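Local coordinates for protein delta (Bacillus subtilis, PDB 3ZH9) that probably opens the ring-shaped beta processivity factor, as part of the loader complex that places it on primed DNA during bacterial chromosome replication, at residues D4-L9 with L28-S33; G12-V17 with R36-D41; Q61-A66 with E103-S108; D153-L158 with Q187-L192; N157-K160 with T165-T168. All blocks are in the same frame, centred on the assembly; numbering follows the deposited sequence.

Contact 1 of 5, residues D4-L9 with L28-S33; sequences DVWKSL and LQETVS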
# COMPACT_ATOMS: atom_id res chain seq x y z
N ASP A 4 16.15 -7.21 3.37
CA ASP A 4 17.33 -7.27 4.23
C ASP A 4 16.87 -7.51 5.67
O ASP A 4 17.31 -8.45 6.33
CB ASP A 4 18.12 -5.97 4.08
CG ASP A 4 19.29 -5.84 5.07
OD1 ASP A 4 20.10 -6.78 5.23
OD2 ASP A 4 19.41 -4.75 5.66
N VAL A 5 15.94 -6.68 6.13
CA VAL A 5 15.36 -6.88 7.44
C VAL A 5 14.72 -8.26 7.59
O VAL A 5 15.01 -8.97 8.55
CB VAL A 5 14.36 -5.76 7.80
CG1 VAL A 5 13.70 -6.02 9.18
CG2 VAL A 5 15.08 -4.43 7.82
N TRP A 6 13.89 -8.67 6.64
CA TRP A 6 13.18 -9.95 6.79
C TRP A 6 14.13 -11.12 6.90
O TRP A 6 13.97 -11.98 7.76
CB TRP A 6 12.17 -10.19 5.65
CG TRP A 6 11.03 -9.19 5.63
CD1 TRP A 6 10.84 -8.13 6.48
CD2 TRP A 6 9.93 -9.17 4.71
NE1 TRP A 6 9.70 -7.45 6.14
CE2 TRP A 6 9.12 -8.06 5.06
CE3 TRP A 6 9.55 -9.97 3.63
CZ2 TRP A 6 7.95 -7.75 4.37
CZ3 TRP A 6 8.38 -9.65 2.94
CH2 TRP A 6 7.60 -8.56 3.31
N LYS A 7 15.14 -11.13 6.05
CA LYS A 7 16.17 -12.17 6.08
C LYS A 7 16.97 -12.14 7.38
O LYS A 7 17.27 -13.19 7.95
CB LYS A 7 17.09 -12.00 4.87
CG LYS A 7 18.07 -13.13 4.63
CD LYS A 7 18.89 -12.83 3.39
CE LYS A 7 19.82 -13.97 3.01
NZ LYS A 7 19.08 -15.18 2.56
N SER A 8 17.32 -10.95 7.85
CA SER A 8 18.04 -10.79 9.12
C SER A 8 17.26 -11.40 10.29
O SER A 8 17.81 -12.15 11.10
CB SER A 8 18.28 -9.31 9.44
OG SER A 8 19.30 -8.80 8.62
N LEU A 9 15.97 -11.07 10.38
CA LEU A 9 15.14 -11.56 11.46
C LEU A 9 15.14 -13.08 11.49
O LEU A 9 15.18 -13.69 12.56
CB LEU A 9 13.71 -11.04 11.33
CG LEU A 9 13.54 -9.54 11.53
CD1 LEU A 9 12.09 -9.13 11.33
CD2 LEU A 9 14.01 -9.17 12.95
N LEU A 28 5.46 -1.71 6.13
CA LEU A 28 5.77 -1.33 7.50
C LEU A 28 5.04 -2.31 8.42
O LEU A 28 5.64 -2.87 9.34
CB LEU A 28 5.36 0.12 7.77
CG LEU A 28 6.15 1.12 6.92
CD1 LEU A 28 5.79 2.56 7.25
CD2 LEU A 28 7.65 0.90 7.09
N GLN A 29 3.76 -2.53 8.14
CA GLN A 29 2.93 -3.39 8.96
C GLN A 29 3.47 -4.80 8.95
O GLN A 29 3.57 -5.43 10.00
CB GLN A 29 1.47 -3.41 8.48
CG GLN A 29 0.76 -2.08 8.59
CD GLN A 29 0.99 -1.40 9.94
OE1 GLN A 29 1.19 -2.06 10.96
NE2 GLN A 29 0.98 -0.07 9.94
N GLU A 30 3.80 -5.30 7.77
CA GLU A 30 4.26 -6.68 7.66
C GLU A 30 5.58 -6.88 8.43
O GLU A 30 5.79 -7.91 9.07
CB GLU A 30 4.41 -7.05 6.19
CG GLU A 30 5.07 -8.38 5.96
CD GLU A 30 4.27 -9.54 6.51
OE1 GLU A 30 3.07 -9.34 6.80
OE2 GLU A 30 4.83 -10.65 6.66
N THR A 31 6.45 -5.88 8.39
CA THR A 31 7.76 -5.94 9.04
C THR A 31 7.63 -5.89 10.57
O THR A 31 8.28 -6.65 11.29
CB THR A 31 8.68 -4.79 8.54
OG1 THR A 31 8.86 -4.91 7.13
CG2 THR A 31 10.04 -4.82 9.25
N VAL A 32 6.79 -4.98 11.05
CA VAL A 32 6.50 -4.89 12.47
C VAL A 32 5.97 -6.23 12.97
O VAL A 32 6.31 -6.70 14.05
CB VAL A 32 5.46 -3.78 12.75
CG1 VAL A 32 4.79 -3.99 14.10
CG2 VAL A 32 6.12 -2.41 12.68
N SER A 33 5.14 -6.86 12.15
CA SER A 33 4.57 -8.16 12.50
C SER A 33 5.65 -9.24 12.58
O SER A 33 5.65 -10.07 13.49
CB SER A 33 3.48 -8.54 11.49
OG SER A 33 2.87 -9.76 11.86

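Contact 2 of 5, residues G12-V17 with R36-D41; sequences GEVHPV and RQTVVD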
# COMPACT_ATOMS: atom_id res chain seq x y z
N GLY A 12 18.07 -14.77 13.10
CA GLY A 12 18.22 -14.53 14.52
C GLY A 12 18.92 -13.22 14.78
O GLY A 12 19.35 -12.95 15.89
N GLU A 13 19.03 -12.38 13.76
CA GLU A 13 19.65 -11.07 13.93
C GLU A 13 18.59 -10.02 14.21
O GLU A 13 17.91 -9.53 13.30
CB GLU A 13 20.49 -10.72 12.71
CG GLU A 13 21.59 -11.74 12.43
CD GLU A 13 22.22 -11.59 11.05
OE1 GLU A 13 21.95 -10.60 10.34
OE2 GLU A 13 23.00 -12.48 10.67
N VAL A 14 18.41 -9.72 15.49
CA VAL A 14 17.41 -8.73 15.90
C VAL A 14 18.14 -7.64 16.66
O VAL A 14 18.80 -7.92 17.65
CB VAL A 14 16.30 -9.35 16.78
CG1 VAL A 14 15.11 -8.37 16.89
CG2 VAL A 14 15.85 -10.67 16.20
N HIS A 15 18.03 -6.41 16.17
CA HIS A 15 18.79 -5.32 16.74
C HIS A 15 17.97 -4.50 17.74
O HIS A 15 16.75 -4.60 17.77
CB HIS A 15 19.39 -4.48 15.60
CG HIS A 15 20.14 -5.32 14.61
ND1 HIS A 15 21.27 -6.04 14.94
CD2 HIS A 15 19.89 -5.59 13.30
CE1 HIS A 15 21.70 -6.70 13.88
NE2 HIS A 15 20.88 -6.45 12.87
N PRO A 16 18.64 -3.73 18.60
CA PRO A 16 17.95 -3.01 19.67
C PRO A 16 17.11 -1.83 19.16
O PRO A 16 16.15 -1.46 19.83
CB PRO A 16 19.09 -2.50 20.57
CG PRO A 16 20.27 -3.40 20.24
CD PRO A 16 20.11 -3.70 18.75
N VAL A 17 17.46 -1.26 18.01
CA VAL A 17 16.74 -0.08 17.49
C VAL A 17 16.51 -0.19 15.98
O VAL A 17 17.46 -0.40 15.19
CB VAL A 17 17.50 1.24 17.79
CG1 VAL A 17 16.71 2.44 17.31
CG2 VAL A 17 17.83 1.39 19.27
N ARG A 36 7.65 -8.76 15.73
CA ARG A 36 6.85 -9.22 16.85
C ARG A 36 6.89 -10.75 16.98
O ARG A 36 7.15 -11.28 18.07
CB ARG A 36 5.40 -8.75 16.68
CG ARG A 36 4.47 -9.12 17.82
CD ARG A 36 3.04 -8.75 17.46
NE ARG A 36 2.98 -7.44 16.80
CZ ARG A 36 1.86 -6.88 16.34
NH1 ARG A 36 0.70 -7.51 16.47
NH2 ARG A 36 1.91 -5.69 15.76
N GLN A 37 6.64 -11.44 15.88
CA GLN A 37 6.73 -12.90 15.84
C GLN A 37 8.11 -13.38 16.26
O GLN A 37 8.26 -14.49 16.77
CB GLN A 37 6.43 -13.42 14.42
CG GLN A 37 4.96 -13.33 14.04
CD GLN A 37 4.69 -13.57 12.56
OE1 GLN A 37 5.61 -13.80 11.76
NE2 GLN A 37 3.42 -13.49 12.18
N THR A 38 9.11 -12.55 16.03
CA THR A 38 10.47 -12.90 16.42
C THR A 38 10.75 -12.70 17.93
O THR A 38 11.38 -13.55 18.55
CB THR A 38 11.53 -12.14 15.58
OG1 THR A 38 11.27 -12.32 14.18
CG2 THR A 38 12.91 -12.66 15.88
N VAL A 39 10.29 -11.60 18.52
CA VAL A 39 10.70 -11.31 19.90
C VAL A 39 9.65 -11.62 20.96
O VAL A 39 9.99 -11.94 22.10
CB VAL A 39 11.21 -9.85 20.08
CG1 VAL A 39 11.91 -9.37 18.84
CG2 VAL A 39 10.08 -8.92 20.40
N VAL A 40 8.37 -11.54 20.60
CA VAL A 40 7.29 -11.68 21.58
C VAL A 40 6.73 -13.10 21.64
O VAL A 40 6.56 -13.76 20.62
CB VAL A 40 6.13 -10.70 21.30
CG1 VAL A 40 5.05 -10.83 22.35
CG2 VAL A 40 6.64 -9.27 21.26
N ASP A 41 6.47 -13.56 22.87
CA ASP A 41 5.82 -14.85 23.11
C ASP A 41 4.40 -14.58 23.56
O ASP A 41 4.17 -13.76 24.45
CB ASP A 41 6.56 -15.64 24.20
CG ASP A 41 8.05 -15.75 23.94
OD1 ASP A 41 8.46 -16.60 23.12
OD2 ASP A 41 8.83 -15.00 24.57

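Contact 3 of 5, residues Q61-A66 with E103-S108; sequences QAIADA and ESYIQS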
# COMPACT_ATOMS: atom_id res chain seq x y z
N GLN A 61 7.10 7.80 28.26
CA GLN A 61 6.55 6.54 28.73
C GLN A 61 7.06 5.39 27.87
O GLN A 61 7.35 4.30 28.37
CB GLN A 61 5.01 6.59 28.75
CG GLN A 61 4.37 5.41 29.48
CD GLN A 61 4.84 5.28 30.94
OE1 GLN A 61 4.22 5.83 31.86
NE2 GLN A 61 5.93 4.53 31.15
N ALA A 62 7.17 5.64 26.57
CA ALA A 62 7.76 4.69 25.63
C ALA A 62 9.20 4.38 26.04
O ALA A 62 9.59 3.23 26.08
CB ALA A 62 7.72 5.24 24.21
N ILE A 63 9.97 5.41 26.37
CA ILE A 63 11.34 5.19 26.83
C ILE A 63 11.40 4.47 28.18
O ILE A 63 12.28 3.62 28.40
CB ILE A 63 12.14 6.51 26.89
CG1 ILE A 63 12.26 7.12 25.49
CG2 ILE A 63 13.53 6.27 27.50
CD1 ILE A 63 12.78 8.55 25.49
N ALA A 64 10.49 4.81 29.09
CA ALA A 64 10.47 4.16 30.40
C ALA A 64 10.15 2.68 30.24
O ALA A 64 10.72 1.82 30.92
CB ALA A 64 9.47 4.85 31.35
N ASP A 65 9.22 2.38 29.33
CA ASP A 65 8.97 0.98 28.99
C ASP A 65 10.21 0.29 28.42
O ASP A 65 10.52 -0.85 28.78
CB ASP A 65 7.83 0.85 27.97
CG ASP A 65 6.46 0.81 28.64
OD1 ASP A 65 6.21 1.63 29.55
OD2 ASP A 65 5.64 -0.06 28.26
N ALA A 66 10.91 0.98 27.54
CA ALA A 66 12.05 0.38 26.84
C ALA A 66 13.14 0.05 27.85
O ALA A 66 13.90 -0.90 27.69
CB ALA A 66 12.57 1.33 25.80
N GLU A 103 16.93 10.71 21.64
CA GLU A 103 18.29 10.70 21.11
C GLU A 103 19.19 9.95 22.07
O GLU A 103 19.98 9.11 21.66
CB GLU A 103 18.84 12.11 20.94
CG GLU A 103 17.97 13.05 20.16
CD GLU A 103 18.65 14.39 19.94
OE1 GLU A 103 19.89 14.44 20.08
OE2 GLU A 103 17.95 15.38 19.63
N SER A 104 19.08 10.29 23.36
CA SER A 104 19.88 9.62 24.39
C SER A 104 19.64 8.13 24.40
O SER A 104 20.58 7.36 24.50
CB SER A 104 19.56 10.19 25.78
OG SER A 104 20.22 11.43 25.98
N TYR A 105 18.37 7.72 24.33
CA TYR A 105 18.03 6.30 24.34
C TYR A 105 18.62 5.53 23.15
O TYR A 105 19.22 4.48 23.34
CB TYR A 105 16.51 6.05 24.39
CG TYR A 105 16.22 4.56 24.41
CD1 TYR A 105 16.24 3.84 25.60
CD2 TYR A 105 16.01 3.86 23.23
CE1 TYR A 105 16.02 2.47 25.62
CE2 TYR A 105 15.80 2.49 23.23
CZ TYR A 105 15.80 1.80 24.43
OH TYR A 105 15.59 0.44 24.45
N ILE A 106 18.44 6.03 21.93
CA ILE A 106 18.91 5.26 20.77
C ILE A 106 20.43 5.21 20.73
O ILE A 106 21.02 4.30 20.16
CB ILE A 106 18.36 5.75 19.41
CG1 ILE A 106 19.14 6.96 18.90
CG2 ILE A 106 16.81 6.01 19.44
CD1 ILE A 106 18.77 7.30 17.48
N GLN A 107 21.06 6.18 21.37
CA GLN A 107 22.52 6.21 21.45
C GLN A 107 23.05 5.21 22.46
O GLN A 107 24.18 4.74 22.36
CB GLN A 107 22.99 7.63 21.78
CG GLN A 107 22.54 8.64 20.73
CD GLN A 107 22.78 10.08 21.14
OE1 GLN A 107 23.02 10.38 22.32
NE2 GLN A 107 22.71 10.99 20.17
N SER A 108 22.21 4.86 23.43
CA SER A 108 22.57 3.87 24.45
C SER A 108 21.33 3.08 24.87
O SER A 108 20.78 3.30 25.95
CB SER A 108 23.19 4.58 25.66
OG SER A 108 23.53 3.63 26.66

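Contact 4 of 5, residues D153-L158 with Q187-L192; sequences DFTVNL and QEIQKL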
# COMPACT_ATOMS: atom_id res chain seq x y z
N ASP A 153 10.42 -5.98 -9.76
CA ASP A 153 11.59 -6.47 -9.01
C ASP A 153 11.19 -6.91 -7.60
O ASP A 153 11.64 -7.94 -7.10
CB ASP A 153 12.70 -5.41 -8.93
CG ASP A 153 13.27 -5.06 -10.29
OD1 ASP A 153 12.95 -5.76 -11.28
OD2 ASP A 153 14.04 -4.07 -10.37
N PHE A 154 10.35 -6.12 -6.94
CA PHE A 154 9.86 -6.52 -5.63
C PHE A 154 9.22 -7.91 -5.67
O PHE A 154 9.46 -8.74 -4.79
CB PHE A 154 8.86 -5.50 -5.11
CG PHE A 154 8.05 -5.99 -3.96
CD1 PHE A 154 8.50 -5.81 -2.66
CD2 PHE A 154 6.83 -6.62 -4.17
CE1 PHE A 154 7.75 -6.27 -1.59
CE2 PHE A 154 6.08 -7.08 -3.10
CZ PHE A 154 6.54 -6.90 -1.81
N THR A 155 8.39 -8.15 -6.68
CA THR A 155 7.71 -9.44 -6.86
C THR A 155 8.71 -10.58 -7.09
O THR A 155 8.59 -11.66 -6.51
CB THR A 155 6.74 -9.38 -8.06
OG1 THR A 155 5.85 -8.27 -7.88
CG2 THR A 155 5.91 -10.66 -8.19
N VAL A 156 9.70 -10.33 -7.94
CA VAL A 156 10.72 -11.32 -8.20
C VAL A 156 11.50 -11.68 -6.94
O VAL A 156 11.75 -12.86 -6.65
CB VAL A 156 11.67 -10.84 -9.32
CG1 VAL A 156 12.95 -11.70 -9.37
CG2 VAL A 156 10.95 -10.87 -10.67
N ASN A 157 11.87 -10.66 -6.17
CA ASN A 157 12.62 -10.89 -4.95
C ASN A 157 11.76 -11.53 -3.89
O ASN A 157 12.24 -12.27 -3.06
CB ASN A 157 13.21 -9.58 -4.42
CG ASN A 157 14.37 -9.10 -5.25
OD1 ASN A 157 15.20 -9.90 -5.70
ND2 ASN A 157 14.45 -7.78 -5.45
N LEU A 158 10.46 -11.23 -3.92
CA LEU A 158 9.56 -11.79 -2.93
C LEU A 158 9.52 -13.32 -3.05
O LEU A 158 9.59 -14.02 -2.04
CB LEU A 158 8.16 -11.19 -3.08
CG LEU A 158 7.18 -11.68 -2.02
CD1 LEU A 158 7.75 -11.44 -0.65
CD2 LEU A 158 5.80 -11.02 -2.17
N GLN A 187 0.14 -11.64 -1.07
CA GLN A 187 -0.84 -12.70 -0.96
C GLN A 187 -0.78 -13.72 -2.12
O GLN A 187 -0.76 -14.93 -1.89
CB GLN A 187 -2.22 -12.08 -0.84
CG GLN A 187 -3.36 -13.08 -0.90
CD GLN A 187 -4.72 -12.44 -0.73
OE1 GLN A 187 -4.83 -11.27 -0.33
NE2 GLN A 187 -5.77 -13.19 -1.03
N GLU A 188 -0.75 -13.23 -3.36
CA GLU A 188 -0.78 -14.13 -4.51
C GLU A 188 0.54 -14.91 -4.65
O GLU A 188 0.53 -16.07 -5.04
CB GLU A 188 -1.10 -13.37 -5.80
CG GLU A 188 -2.45 -12.66 -5.81
CD GLU A 188 -3.64 -13.61 -5.56
OE1 GLU A 188 -3.53 -14.83 -5.80
OE2 GLU A 188 -4.70 -13.12 -5.12
N ILE A 189 1.66 -14.26 -4.36
CA ILE A 189 2.94 -14.96 -4.35
C ILE A 189 2.94 -16.12 -3.33
O ILE A 189 3.38 -17.22 -3.64
CB ILE A 189 4.14 -14.00 -4.12
CG1 ILE A 189 4.43 -13.18 -5.39
CG2 ILE A 189 5.37 -14.79 -3.67
CD1 ILE A 189 4.91 -14.00 -6.60
N GLN A 190 2.42 -15.89 -2.13
CA GLN A 190 2.33 -16.97 -1.14
C GLN A 190 1.45 -18.12 -1.62
O GLN A 190 1.74 -19.31 -1.38
CB GLN A 190 1.79 -16.46 0.20
CG GLN A 190 2.68 -15.41 0.90
CD GLN A 190 4.09 -15.90 1.23
OE1 GLN A 190 4.38 -17.10 1.21
NE2 GLN A 190 4.98 -14.96 1.53
N LYS A 191 0.34 -17.77 -2.26
CA LYS A 191 -0.55 -18.78 -2.81
C LYS A 191 0.15 -19.54 -3.92
O LYS A 191 0.02 -20.76 -4.02
CB LYS A 191 -1.83 -18.15 -3.35
CG LYS A 191 -2.86 -17.82 -2.28
CD LYS A 191 -3.91 -16.83 -2.82
CE LYS A 191 -4.66 -17.44 -3.99
NZ LYS A 191 -5.52 -16.44 -4.69
N LEU A 192 0.90 -18.81 -4.75
CA LEU A 192 1.58 -19.44 -5.88
C LEU A 192 2.69 -20.36 -5.41
O LEU A 192 2.86 -21.44 -5.96
CB LEU A 192 2.11 -18.40 -6.88
CG LEU A 192 1.04 -17.71 -7.76
CD1 LEU A 192 1.49 -16.33 -8.29
CD2 LEU A 192 0.63 -18.64 -8.93

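Contact 5 of 5, residues N157-K160 with T165-T168; sequences NLAK and TIGT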
# COMPACT_ATOMS: atom_id res chain seq x y z
N ASN A 157 11.87 -10.66 -6.17
CA ASN A 157 12.62 -10.89 -4.95
C ASN A 157 11.76 -11.53 -3.89
O ASN A 157 12.24 -12.27 -3.06
CB ASN A 157 13.21 -9.58 -4.42
CG ASN A 157 14.37 -9.10 -5.25
OD1 ASN A 157 15.20 -9.90 -5.70
ND2 ASN A 157 14.45 -7.78 -5.45
N LEU A 158 10.46 -11.23 -3.92
CA LEU A 158 9.56 -11.79 -2.93
C LEU A 158 9.52 -13.32 -3.05
O LEU A 158 9.59 -14.02 -2.04
CB LEU A 158 8.16 -11.19 -3.08
CG LEU A 158 7.18 -11.68 -2.02
CD1 LEU A 158 7.75 -11.44 -0.65
CD2 LEU A 158 5.80 -11.02 -2.17
N ALA A 159 9.40 -13.83 -4.27
CA ALA A 159 9.42 -15.27 -4.51
C ALA A 159 10.65 -15.94 -3.88
O ALA A 159 10.55 -17.02 -3.29
CB ALA A 159 9.35 -15.57 -6.04
N LYS A 160 11.81 -15.30 -3.99
CA LYS A 160 13.03 -15.84 -3.40
C LYS A 160 12.94 -16.03 -1.88
O LYS A 160 13.56 -16.94 -1.33
CB LYS A 160 14.23 -14.96 -3.74
CG LYS A 160 14.65 -14.99 -5.20
CD LYS A 160 15.84 -14.05 -5.40
CE LYS A 160 16.25 -13.93 -6.85
NZ LYS A 160 17.28 -12.87 -7.01
N THR A 165 11.19 -19.18 -7.39
CA THR A 165 11.57 -18.14 -8.34
C THR A 165 10.40 -17.80 -9.25
O THR A 165 9.45 -18.57 -9.39
CB THR A 165 12.74 -18.59 -9.21
OG1 THR A 165 12.36 -19.77 -9.93
CG2 THR A 165 13.96 -18.90 -8.34
N ILE A 166 10.46 -16.61 -9.85
CA ILE A 166 9.46 -16.20 -10.82
C ILE A 166 10.14 -15.35 -11.87
O ILE A 166 10.89 -14.44 -11.54
CB ILE A 166 8.25 -15.47 -10.15
CG1 ILE A 166 7.12 -15.22 -11.15
CG2 ILE A 166 8.68 -14.19 -9.41
CD1 ILE A 166 5.80 -14.74 -10.51
N GLY A 167 9.93 -15.68 -13.14
CA GLY A 167 10.54 -14.95 -14.24
C GLY A 167 9.90 -13.59 -14.36
O GLY A 167 8.83 -13.36 -13.79
N THR A 168 10.53 -12.68 -15.10
CA THR A 168 10.01 -11.31 -15.17
C THR A 168 8.68 -11.23 -15.90
O THR A 168 7.82 -10.44 -15.53
CB THR A 168 11.05 -10.28 -15.72
OG1 THR A 168 10.85 -10.07 -17.12
CG2 THR A 168 12.46 -10.74 -15.46

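Contact 1 of 5, residues D4-L9 with L28-S33
Trp6 of helix 2-10 reaches across to Thr31 and Glu30 of helix 25-39, two helices that lie side by side on one face of the parallel sheet in the AAA+-like domain. Their short segments run nearly parallel, 13° apart, with axes 10.6 Å from each other, a separation that suits a residue as large as tryptophan. The tight part is where the indole edge meets Thr31. Threonine suits its place because its methyl serves the apolar side and its hydroxyl, bonded to the carbonyl O of Leu27, can still accept a hydrogen bond from the indole N-H. On the flank toward the strands, CG1 of Val5 meets CG2 of Thr31 at 3.9 Å, the two side chains crossing at about a right angle. Val5 also rests on Phe139 and Met141 and Thr31 on Leu20, so these short, beta-branched residues fit between helix and strands. The looser side belongs to Glu30, which is partly exposed. Its chain, bent at its second torsion, brings CG obliquely against the six-membered part of the indole, 3.3 Å from Trp6 CZ2, while its carboxylate is turned 74° from the ring and forms a salt bridge to Arg34. Arg34 in turn makes a cation-pi contact with Trp6. The Trp6 NE1 to Thr31 OG1 hydrogen bond is 2.9 Å long and nearly straight at 166°, with OG1 close to the indole plane.

Contact 2 of 5, residues G12-V17 with R36-D41
Val14 turns its two methyls against consecutive residues at the end of helix 25-39. With CG1 opposite the backbone N (chi1 -166°), the branches divide the work: CG2 goes to Thr38 and CG1 to Val39. The side chains of Val14 and Thr38 run past each other in opposite directions, methyl on methyl, with CG2 of Val14 3.6 Å from CG2 of Thr38. Against Val39 the approach is oblique, and the gap from Val14 CG1 to Val39 CG1 is 3.9 Å. Val39 sits in the last turn, just before Val40 leaves helical geometry, and its chi1 of -33° is well away from a staggered value, which suggests some strain. Threonine suits its position because the same rotation that turns the methyl to Val14 lets the hydroxyl bond the carbonyl O of Arg34. The contact joins the loop that enters strand 17-21 to the helix end, over the sheet of the AAA+-like domain, where Val14 and Val39 both rest on Val114. The loop begins at Gly12, whose positive phi closes helix 2-10 in a Schellman motif. No polar bond crosses between the segments; short, branched apolar groups touch instead, which implies that this contact depends on shape fit and partial burial of methyls, not on directional bonds.

Contact 3 of 5, residues Q61-A66 with E103-S108
Segments 61-66 and 103-108, on helices 59-66 and 99-107, have their nearest CA atoms at Ile63 and Tyr105, 7.2 Å apart. From there Tyr105 extends across to the first helix, its CG opposite the backbone N (chi1 -179°). The ring spans two positions one turn apart. CG2 of Ile63 lies obliquely to its near end, 4.1 Å from Tyr105 CD1, the two side chains passing in opposite directions. Farther out, CB of Ala66 comes in obliquely as well, 3.5 Å from Tyr105 CZ and 3.4 Å from Tyr105 OH. Alanine suits this place, since its single methyl lets the phenol lie close to the helix. Both helices pack on the face of the AAA+-like sheet away from helix 25-39, completing the three-layer alpha/beta/alpha sandwich: Ala66 and Tyr105 rest on Phe115, while the neighbouring Val114 points to the other layer. The rings of Tyr105 and Phe115 meet with their planes at about 40°. Tyrosine suits the place because its hydroxyl accepts a hydrogen bond from the backbone N of Ala110, while its ring packs on apolar groups. A separate bond runs from the hydroxyl of Thr113 to the carbonyl O of Ala66, at the end of the first helix.

Contact 4 of 5, residues D153-L158 with Q187-L192
Two torsions fold Ile189 toward helix 148-160: chi1 of -75° sets CG1 beside its own backbone N, and chi2 of -65° bends CD1 round toward Thr155. Leu158 answers with CG opposite its backbone N (chi1 -177°), so that its branched end extends to the second helix. Here the side chains of Leu158 and Ile189 slide past each other in opposite directions, with CD2 of Leu158 3.9 Å from Ile189 CB and the CG of Leu158 4.0 Å from Ile189 CG2. One turn earlier on the same helix, Thr155 presents its methyl, and its CG2 meets Ile189 CD1 at 3.8 Å. The CG1-CD1 arm of Ile189 thus reaches Thr155, while CB and CG2 lie against Leu158, whose CD2 also nears CG1; a beta-branched residue serves well between two partners spaced i and i+3. The two helices belong to a compact helical bundle that follows the sheet domain, consistent with the second, smaller domain of AAA+ proteins. Helix 168-177 closes one side of it, with Leu174 against Ile189 and Val175 against Thr155, and helix 2-10 reaches Leu158 through Phe3 and Trp6. Although Thr155 is buried, its hydroxyl is satisfied by the carbonyl O of Thr151, a bond within the helix that leaves the methyl to do the packing. Beside this apolar patch on helix 182-195, partly exposed Glu188 pairs with exposed Lys191 in a salt bridge: Glu188 OE1 receives Lys191 NZ through its syn lone pair, at 2.8 Å.

Contact 5 of 5, residues N157-K160 with T165-T168
Ala159 presses its one methyl against Ile166 and against the backbone just before it. CB of Ala159 lies 3.7 Å from CG2 of Ile166 and 4.0 Å from the carbonyl C of Thr165. The chain itself comes near: the CA atoms of Ala159 and Thr165 are only 5.2 Å apart, close enough that a residue as small as alanine suits the helix at this point. Ile166 meets it with the shorter of its branches. Its chi1 of -172° places CG1 opposite the backbone N and wedges CG2 between the backbone N and the carbonyl carbon, from where it reaches Ala159. The rest of Ile166 is directed to the interior, onto Ile189 and Ile202. Thr165 has its CB turned from the helix and touches it mainly through its backbone; its hydroxyl makes a weak hydrogen bond to the carbonyl O of Glu200, so a polar residue fits at this partly exposed edge. A sulfate ion, probably from the crystallisation liquor, lies about 6 Å from the Thr165 side chain. Across the four-residue link between the segments the chain doubles back, and Gly167 then takes the N-cap position of helix 168-177. Helix 148-160 thus leads into the short, weakly bonded strand about 165-166, which runs parallel to strand 201-202, a helix-strand-helix passage consistent with the small helical second domain of AAA+ proteins.

Overall arrangement
The five contacts trace two domains and the joint between them. Contacts 1 and 2 share helix 25-39, their centres 10 Å apart; Leu9 CD2 meets Val14 CG2 at 4.0 Å. Contact 3 belongs to the other face of the same sheet, its centre about 17 Å from that of contact 2, and the two touch where Val17 CG1 meets Ile106 CG2 at 4.2 Å. Contacts 4 and 5 use the same helix 148-160, with centres 6 Å apart, and Ile189 CD1 lies 4.1 Å from Ile166 CD1. Trp6 joins the two groups: its CZ3 is 4.1 Å from Leu158 CD1. Contacts 3 and 5 are farthest apart, their centres about 39 Å from each other.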